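Local structure of lombricine kinase (Urechis caupo, 3JPZ) at residues Lys294-Val299 with Leu304-Thr309; Glu110-Ser115 with Lys346-Glu351. The protein probably catalyses the reversible transfer of a phosphoryl group between ATP and the guanidino compound lombricine, as a member of the phosphagen kinase family. All blocks are in the same frame, centred on the assembly; numbering follows the deposited sequence.

Contact 1 (Lys294-Val299 with Leu304-Thr309); sequences KFEDIV and LQKRGT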
ATOM      1  N   LYS A 294     -40.040 -11.716   3.975  1.00 15.24           N
ATOM      2  CA  LYS A 294     -39.504 -11.229   5.240  1.00 13.00           C
ATOM      3  C   LYS A 294     -38.174 -11.901   5.577  1.00 14.98           C
ATOM      4  O   LYS A 294     -37.720 -11.875   6.717  1.00 17.21           O
ATOM      5  CB  LYS A 294     -40.509 -11.468   6.368  1.00 13.05           C
ATOM      6  CG  LYS A 294     -41.888 -10.846   6.112  1.00 18.65           C
ATOM      7  CD  LYS A 294     -42.409 -10.108   7.344  1.00 38.07           C
ATOM      8  CE  LYS A 294     -43.929 -10.190   7.477  1.00 47.41           C
ATOM      9  NZ  LYS A 294     -44.657  -9.350   6.483  1.00 53.01           N
ATOM     10  N   PHE A 295     -37.545 -12.483   4.570  1.00 19.43           N
ATOM     11  CA  PHE A 295     -36.320 -13.248   4.765  1.00 25.27           C
ATOM     12  C   PHE A 295     -35.242 -12.373   5.393  1.00 13.09           C
ATOM     13  O   PHE A 295     -34.647 -12.734   6.405  1.00 17.91           O
ATOM     14  CB  PHE A 295     -35.863 -13.822   3.419  1.00 17.29           C
ATOM     15  CG  PHE A 295     -34.542 -14.545   3.465  1.00 16.12           C
ATOM     16  CD1 PHE A 295     -34.261 -15.465   4.464  1.00 13.26           C
ATOM     17  CD2 PHE A 295     -33.595 -14.328   2.474  1.00 19.06           C
ATOM     18  CE1 PHE A 295     -33.058 -16.133   4.489  1.00 21.41           C
ATOM     19  CE2 PHE A 295     -32.386 -15.003   2.490  1.00 21.99           C
ATOM     20  CZ  PHE A 295     -32.117 -15.906   3.491  1.00 20.85           C
ATOM     21  N   GLU A 296     -35.011 -11.213   4.786  1.00 14.68           N
ATOM     22  CA  GLU A 296     -33.981 -10.285   5.238  1.00 22.22           C
ATOM     23  C   GLU A 296     -34.300  -9.770   6.627  1.00 16.53           C
ATOM     24  O   GLU A 296     -33.427  -9.640   7.487  1.00 12.36           O
ATOM     25  CB  GLU A 296     -33.906  -9.097   4.288  1.00 20.04           C
ATOM     26  CG  GLU A 296     -32.519  -8.586   4.094  1.00 25.94           C
ATOM     27  CD  GLU A 296     -31.635  -9.635   3.485  1.00 16.98           C
ATOM     28  OE1 GLU A 296     -32.030 -10.206   2.446  1.00 18.36           O
ATOM     29  OE2 GLU A 296     -30.566  -9.905   4.064  1.00 31.73           O
ATOM     30  N   ASP A 297     -35.570  -9.454   6.823  1.00 13.05           N
ATOM     31  CA  ASP A 297     -36.059  -8.996   8.109  1.00 12.53           C
ATOM     32  C   ASP A 297     -35.672 -10.018   9.174  1.00 13.39           C
ATOM     33  O   ASP A 297     -35.194  -9.663  10.243  1.00 12.88           O
ATOM     34  CB  ASP A 297     -37.589  -8.852   8.106  1.00 14.15           C
ATOM     35  CG  ASP A 297     -38.150  -8.320   6.784  1.00 40.14           C
ATOM     36  OD1 ASP A 297     -37.665  -8.697   5.691  1.00 32.58           O
ATOM     37  OD2 ASP A 297     -39.120  -7.535   6.844  1.00 46.60           O
ATOM     38  N   ILE A 298     -35.888 -11.290   8.857  1.00 13.59           N
ATOM     39  CA  ILE A 298     -35.744 -12.377   9.814  1.00 14.98           C
ATOM     40  C   ILE A 298     -34.297 -12.528  10.257  1.00 13.66           C
ATOM     41  O   ILE A 298     -33.999 -12.659  11.444  1.00 11.75           O
ATOM     42  CB  ILE A 298     -36.243 -13.696   9.199  1.00 16.92           C
ATOM     43  CG1 ILE A 298     -37.776 -13.680   9.127  1.00 18.76           C
ATOM     44  CG2 ILE A 298     -35.747 -14.885  10.006  1.00 18.33           C
ATOM     45  CD1 ILE A 298     -38.362 -14.537   8.028  1.00 13.13           C
ATOM     46  N   VAL A 299     -33.399 -12.511   9.287  1.00 11.86           N
ATOM     47  CA  VAL A 299     -31.985 -12.653   9.569  1.00 11.29           C
ATOM     48  C   VAL A 299     -31.468 -11.505  10.437  1.00 13.78           C
ATOM     49  O   VAL A 299     -30.721 -11.732  11.387  1.00 14.08           O
ATOM     50  CB  VAL A 299     -31.181 -12.713   8.277  1.00 11.45           C
ATOM     51  CG1 VAL A 299     -29.701 -12.577   8.567  1.00 19.66           C
ATOM     52  CG2 VAL A 299     -31.471 -14.019   7.553  1.00 11.70           C
ATOM     53  N   LEU A 304     -28.234 -11.950  12.976  1.00 10.97           N
ATOM     54  CA  LEU A 304     -27.380 -12.736  12.115  1.00 12.52           C
ATOM     55  C   LEU A 304     -26.982 -11.972  10.861  1.00 11.19           C
ATOM     56  O   LEU A 304     -27.667 -11.052  10.428  1.00 11.53           O
ATOM     57  CB  LEU A 304     -28.095 -14.021  11.714  1.00 11.39           C
ATOM     58  CG  LEU A 304     -28.549 -14.926  12.860  1.00 11.23           C
ATOM     59  CD1 LEU A 304     -29.503 -15.960  12.316  1.00 10.79           C
ATOM     60  CD2 LEU A 304     -27.349 -15.574  13.543  1.00 16.20           C
ATOM     61  N   GLN A 305     -25.867 -12.377  10.282  1.00 11.79           N
ATOM     62  CA  GLN A 305     -25.462 -11.902   8.972  1.00 16.97           C
ATOM     63  C   GLN A 305     -25.472 -13.049   7.974  1.00 22.70           C
ATOM     64  O   GLN A 305     -25.317 -14.222   8.330  1.00 11.33           O
ATOM     65  CB  GLN A 305     -24.075 -11.285   9.020  1.00 12.14           C
ATOM     66  CG  GLN A 305     -24.007 -10.000   9.793  1.00 17.39           C
ATOM     67  CD  GLN A 305     -22.677  -9.322   9.614  1.00 21.36           C
ATOM     68  OE1 GLN A 305     -21.665  -9.764  10.157  1.00 12.25           O
ATOM     69  NE2 GLN A 305     -22.665  -8.245   8.837  1.00 15.26           N
ATOM     70  N   LYS A 306     -25.634 -12.683   6.711  1.00 11.94           N
ATOM     71  CA  LYS A 306     -25.911 -13.634   5.664  1.00 12.60           C
ATOM     72  C   LYS A 306     -25.121 -13.272   4.418  1.00 11.99           C
ATOM     73  O   LYS A 306     -24.999 -12.094   4.060  1.00 13.35           O
ATOM     74  CB  LYS A 306     -27.408 -13.603   5.354  1.00 12.11           C
ATOM     75  CG  LYS A 306     -27.791 -14.208   4.030  1.00 14.08           C
ATOM     76  CD  LYS A 306     -29.318 -14.225   3.850  1.00 11.96           C
ATOM     77  CE  LYS A 306     -29.896 -12.833   3.863  1.00 12.19           C
ATOM     78  NZ  LYS A 306     -29.519 -12.054   2.660  1.00 12.75           N
ATOM     79  N   ARG A 307     -24.589 -14.294   3.767  1.00 12.19           N
ATOM     80  CA  ARG A 307     -23.916 -14.140   2.492  1.00 12.28           C
ATOM     81  C   ARG A 307     -23.947 -15.484   1.794  1.00 12.83           C
ATOM     82  O   ARG A 307     -24.463 -16.463   2.346  1.00 12.21           O
ATOM     83  CB  ARG A 307     -22.483 -13.624   2.676  1.00 12.63           C
ATOM     84  CG  ARG A 307     -21.544 -14.569   3.397  1.00 12.13           C
ATOM     85  CD  ARG A 307     -20.244 -13.878   3.722  1.00 12.17           C
ATOM     86  NE  ARG A 307     -19.215 -14.794   4.198  1.00 13.36           N
ATOM     87  CZ  ARG A 307     -18.078 -14.408   4.770  1.00 13.38           C
ATOM     88  NH1 ARG A 307     -17.826 -13.121   4.941  1.00 16.66           N
ATOM     89  NH2 ARG A 307     -17.189 -15.306   5.175  1.00 12.53           N
ATOM     90  N   GLY A 308     -23.427 -15.531   0.573  1.00 20.66           N
ATOM     91  CA  GLY A 308     -23.367 -16.770  -0.167  1.00 21.19           C
ATOM     92  C   GLY A 308     -22.294 -17.652   0.433  1.00 25.23           C
ATOM     93  O   GLY A 308     -21.629 -17.271   1.405  1.00 20.71           O
ATOM     94  N   THR A 309     -22.107 -18.823  -0.157  1.00 20.85           N
ATOM     95  CA  THR A 309     -21.201 -19.816   0.408  1.00 23.90           C
ATOM     96  C   THR A 309     -19.729 -19.525   0.148  1.00 23.49           C
ATOM     97  O   THR A 309     -18.861 -20.116   0.790  1.00 33.04           O
ATOM     98  CB  THR A 309     -21.499 -21.210  -0.143  1.00 21.48           C
ATOM     99  OG1 THR A 309     -21.787 -21.117  -1.542  1.00 29.88           O
ATOM    100  CG2 THR A 309     -22.677 -21.827   0.585  1.00 30.93           C
TER
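K306, on strand 304-307, reaches across to the first turns of helix 295-301 and meets three of its residues, each at a different height of the lysine chain. At the base, K306 CB lies 4.1 Å from V299 CG1. The chain leaves with CG anti to the backbone N, runs straight as far as CD, and there passes obliquely by the F295 ring, with K306 CD 3.3 Å from F295 CZ. Bends at chi3 and chi4 (61° and 69°) then turn the tip from the ring to the carboxylate of E296, so that CE sits near both the ring and E296 OE2. K306 NZ ends the path in a salt bridge, 2.8 Å from E296 OE2 on its syn lone pair; the bond from NZ to E296 OE1 is weak.

Nearer the turn, V299 presents CG1 to the backbone and base of L304, 3.8 Å from L304 CB. The backbone closes the connection: L304 N donates to V299 O at 3.0 Å, with an N-H...O angle of 155°. Helix, short turn and strand 304-307 are thus tied together, the strand being the outermost within this chain of the large antiparallel sheet of the catalytic domain. F295 also packs edge-to-face on Y321 of the adjoining strand 320-325.

Past K306 the strand leads to R307 and T309, both of which contact ADP in a nucleotide-bound structure of this protein. The methylenes of K306 cover buried F295 and V299 while its ammonium is paired with E296, an exposed residue, whose carboxylate probably helps keep that ammonium charged.

Contact 2 (Glu110-Ser115 with Lys346-Glu351); sequences EKYVKS and KLIDME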
ATOM      1  N   GLU A 110     -28.828 -32.046   9.557  1.00 12.65           N
ATOM      2  CA  GLU A 110     -27.841 -31.895   8.508  1.00 12.35           C
ATOM      3  C   GLU A 110     -28.452 -31.963   7.116  1.00 12.55           C
ATOM      4  O   GLU A 110     -27.750 -31.815   6.139  1.00 12.79           O
ATOM      5  CB  GLU A 110     -26.716 -32.913   8.687  1.00 12.77           C
ATOM      6  CG  GLU A 110     -25.961 -32.664   9.968  1.00 12.65           C
ATOM      7  CD  GLU A 110     -24.893 -33.686  10.263  1.00 13.29           C
ATOM      8  OE1 GLU A 110     -24.888 -34.763   9.628  1.00 14.61           O
ATOM      9  OE2 GLU A 110     -24.062 -33.408  11.152  1.00 13.94           O
ATOM     10  N   LYS A 111     -29.762 -32.152   7.031  1.00 20.01           N
ATOM     11  CA  LYS A 111     -30.466 -31.950   5.766  1.00 18.50           C
ATOM     12  C   LYS A 111     -30.452 -30.464   5.416  1.00 13.33           C
ATOM     13  O   LYS A 111     -30.585 -30.076   4.255  1.00 19.56           O
ATOM     14  CB  LYS A 111     -31.904 -32.453   5.859  1.00 21.74           C
ATOM     15  CG  LYS A 111     -32.020 -33.971   5.922  1.00 25.15           C
ATOM     16  CD  LYS A 111     -33.471 -34.437   5.881  1.00 13.94           C
ATOM     17  CE  LYS A 111     -34.210 -34.115   7.159  1.00 14.96           C
ATOM     18  NZ  LYS A 111     -33.578 -34.765   8.323  1.00 24.82           N
ATOM     19  N   TYR A 112     -30.295 -29.636   6.437  1.00 11.99           N
ATOM     20  CA  TYR A 112     -30.315 -28.195   6.255  1.00 14.79           C
ATOM     21  C   TYR A 112     -28.928 -27.587   6.464  1.00 12.20           C
ATOM     22  O   TYR A 112     -28.418 -26.894   5.584  1.00 13.03           O
ATOM     23  CB  TYR A 112     -31.368 -27.580   7.180  1.00 11.88           C
ATOM     24  CG  TYR A 112     -32.761 -28.087   6.861  1.00 13.24           C
ATOM     25  CD1 TYR A 112     -33.294 -29.175   7.530  1.00 11.64           C
ATOM     26  CD2 TYR A 112     -33.524 -27.498   5.858  1.00 12.93           C
ATOM     27  CE1 TYR A 112     -34.566 -29.649   7.232  1.00 11.81           C
ATOM     28  CE2 TYR A 112     -34.794 -27.976   5.543  1.00 12.09           C
ATOM     29  CZ  TYR A 112     -35.305 -29.044   6.237  1.00 12.38           C
ATOM     30  OH  TYR A 112     -36.566 -29.510   5.935  1.00 12.68           O
ATOM     31  N   VAL A 113     -28.300 -27.862   7.605  1.00 11.83           N
ATOM     32  CA  VAL A 113     -26.963 -27.335   7.851  1.00 11.39           C
ATOM     33  C   VAL A 113     -25.884 -28.229   7.255  1.00 15.00           C
ATOM     34  O   VAL A 113     -25.723 -29.381   7.661  1.00 20.49           O
ATOM     35  CB  VAL A 113     -26.698 -27.125   9.354  1.00 15.18           C
ATOM     36  CG1 VAL A 113     -25.275 -26.650   9.575  1.00 11.44           C
ATOM     37  CG2 VAL A 113     -27.677 -26.122   9.913  1.00 11.06           C
ATOM     38  N   LYS A 114     -25.144 -27.673   6.296  1.00 12.37           N
ATOM     39  CA  LYS A 114     -24.153 -28.409   5.522  1.00 12.62           C
ATOM     40  C   LYS A 114     -22.773 -28.388   6.166  1.00 12.35           C
ATOM     41  O   LYS A 114     -21.976 -29.294   5.966  1.00 13.67           O
ATOM     42  CB  LYS A 114     -24.066 -27.823   4.112  1.00 12.83           C
ATOM     43  CG  LYS A 114     -25.416 -27.741   3.404  1.00 12.48           C
ATOM     44  CD  LYS A 114     -26.090 -29.104   3.389  1.00 13.66           C
ATOM     45  CE  LYS A 114     -27.484 -29.053   2.766  1.00 18.62           C
ATOM     46  NZ  LYS A 114     -28.148 -30.388   2.827  1.00 32.40           N
ATOM     47  N   SER A 115     -22.493 -27.349   6.936  1.00 15.06           N
ATOM     48  CA  SER A 115     -21.208 -27.233   7.618  1.00 12.08           C
ATOM     49  C   SER A 115     -21.270 -26.133   8.662  1.00 16.14           C
ATOM     50  O   SER A 115     -22.201 -25.338   8.687  1.00 17.56           O
ATOM     51  CB  SER A 115     -20.086 -26.932   6.626  1.00 12.30           C
ATOM     52  OG  SER A 115     -20.305 -25.699   5.965  1.00 18.04           O
ATOM     53  N   LYS A 346     -34.303 -21.539  14.246  1.00 12.23           N
ATOM     54  CA  LYS A 346     -35.523 -20.829  13.856  1.00 13.27           C
ATOM     55  C   LYS A 346     -35.659 -20.764  12.340  1.00 13.38           C
ATOM     56  O   LYS A 346     -36.750 -20.954  11.798  1.00 13.20           O
ATOM     57  CB  LYS A 346     -35.552 -19.407  14.444  1.00 12.56           C
ATOM     58  CG  LYS A 346     -35.503 -19.379  15.972  1.00 37.10           C
ATOM     59  CD  LYS A 346     -35.645 -17.971  16.543  1.00 36.06           C
ATOM     60  CE  LYS A 346     -35.106 -17.901  17.976  1.00 40.10           C
ATOM     61  NZ  LYS A 346     -34.953 -16.505  18.487  1.00 28.47           N
ATOM     62  N   LEU A 347     -34.555 -20.469  11.661  1.00 12.85           N
ATOM     63  CA  LEU A 347     -34.534 -20.438  10.212  1.00 12.50           C
ATOM     64  C   LEU A 347     -35.046 -21.763   9.670  1.00 19.37           C
ATOM     65  O   LEU A 347     -35.885 -21.798   8.772  1.00 13.02           O
ATOM     66  CB  LEU A 347     -33.120 -20.162   9.707  1.00 12.13           C
ATOM     67  CG  LEU A 347     -32.598 -18.760  10.022  1.00 12.18           C
ATOM     68  CD1 LEU A 347     -31.087 -18.661   9.838  1.00 12.57           C
ATOM     69  CD2 LEU A 347     -33.316 -17.722   9.181  1.00 17.28           C
ATOM     70  N   ILE A 348     -34.544 -22.854  10.238  1.00 12.51           N
ATOM     71  CA  ILE A 348     -34.964 -24.194   9.843  1.00 13.13           C
ATOM     72  C   ILE A 348     -36.439 -24.450  10.156  1.00 12.20           C
ATOM     73  O   ILE A 348     -37.145 -25.022   9.339  1.00 13.34           O
ATOM     74  CB  ILE A 348     -34.101 -25.271  10.534  1.00 13.07           C
ATOM     75  CG1 ILE A 348     -32.671 -25.235   9.987  1.00 11.81           C
ATOM     76  CG2 ILE A 348     -34.699 -26.653  10.323  1.00 13.24           C
ATOM     77  CD1 ILE A 348     -31.667 -25.953  10.865  1.00 11.62           C
ATOM     78  N   ASP A 349     -36.899 -24.025  11.333  1.00 12.44           N
ATOM     79  CA  ASP A 349     -38.309 -24.147  11.699  1.00 14.94           C
ATOM     80  C   ASP A 349     -39.188 -23.487  10.631  1.00 17.87           C
ATOM     81  O   ASP A 349     -40.226 -24.012  10.242  1.00 14.01           O
ATOM     82  CB  ASP A 349     -38.592 -23.490  13.056  1.00 12.62           C
ATOM     83  CG  ASP A 349     -37.980 -24.244  14.218  1.00 14.58           C
ATOM     84  OD1 ASP A 349     -37.523 -25.387  14.022  1.00 23.17           O
ATOM     85  OD2 ASP A 349     -37.964 -23.690  15.337  1.00 25.92           O
ATOM     86  N   MET A 350     -38.759 -22.332  10.151  1.00 12.78           N
ATOM     87  CA  MET A 350     -39.541 -21.601   9.159  1.00 13.54           C
ATOM     88  C   MET A 350     -39.447 -22.301   7.820  1.00 13.51           C
ATOM     89  O   MET A 350     -40.423 -22.366   7.072  1.00 13.47           O
ATOM     90  CB  MET A 350     -39.033 -20.173   9.020  1.00 13.73           C
ATOM     91  CG  MET A 350     -39.166 -19.341  10.268  1.00 26.02           C
ATOM     92  SD  MET A 350     -38.326 -17.762  10.058  1.00 24.22           S
ATOM     93  CE  MET A 350     -38.849 -16.903  11.528  1.00 32.58           C
ATOM     94  N   GLU A 351     -38.262 -22.821   7.512  1.00 13.04           N
ATOM     95  CA  GLU A 351     -38.063 -23.524   6.257  1.00 12.61           C
ATOM     96  C   GLU A 351     -39.029 -24.702   6.194  1.00 21.45           C
ATOM     97  O   GLU A 351     -39.736 -24.876   5.207  1.00 19.89           O
ATOM     98  CB  GLU A 351     -36.616 -24.007   6.124  1.00 12.78           C
ATOM     99  CG  GLU A 351     -36.298 -24.676   4.804  1.00 13.54           C
ATOM    100  CD  GLU A 351     -36.583 -23.792   3.600  1.00 16.50           C
ATOM    101  OE1 GLU A 351     -36.305 -22.572   3.641  1.00 12.79           O
ATOM    102  OE2 GLU A 351     -37.073 -24.332   2.596  1.00 19.53           O
TER
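Y112 and I348 make the larger part of the apolar contact between the residues leading into strand 113-122 and the long C-terminal helix 333-355. The isoleucine divides its branches: CG1 lies 3.9 Å from Y112 CB, while CG2 stands over one face of the tyrosine ring. This second approach is a CH-pi contact, with I348 CG2 4.3 Å from the centroid of the Y112 ring and 21° off its normal, displaced toward the rim on the side of CD1. Further out, I348 CD1 touches V113 CG2 at 4.1 Å, the two side chains crossing at about a right angle. The aliphatic part of E351 joins the same group, its CG resting 3.7 Å from Y112 CE2 in an oblique approach, with its carboxylate plane turned 44° from the ring, so the two do not stack.

In the phosphagen kinase fold the catalytic domain is built round a large antiparallel sheet with helices packed against it, and here helix 333-355 meets the sheet at the start of one of its inner strands. Y112 is hydrogen-bonded through its backbone to Q285 of the adjoining strand 279-285. A little further along is S115, which contacts ADP in a nucleotide-bound structure of this protein.

The polar ends turn to other partners. The hydroxyl of Y112 is hydrogen-bonded to E355, one turn further along the helix from E351. With CG anti to the backbone N (chi1 -176°) and a bend at chi2, E351 lays its methylene by the ring and carries its buried carboxylate on to the backbone: OE1 accepts from L289 N and OE2 from Q288 N. Within 110-115, K114 NZ donates to K111 O over 2.8 Å, from above the carbonyl plane.

Contact 2 opens and closes the longer excursion of the chain: its first segment comes at 110-115, both segments of contact 1 follow at 294-299 and 304-309, and 346-351 comes last. The two centres are 13 Å apart, and helix 333-355 joins them physically. L347 and M350 pack on I298, and L347 also meets L304, while I348 and E351 of the same helix serve contact 2. Both contacts reach the eight-stranded sheet, contact 1 at the outermost strand 304-307 and contact 2 at the inner strand 113-122. One helix therefore connects two separate strands that each carry residues of the nucleotide site.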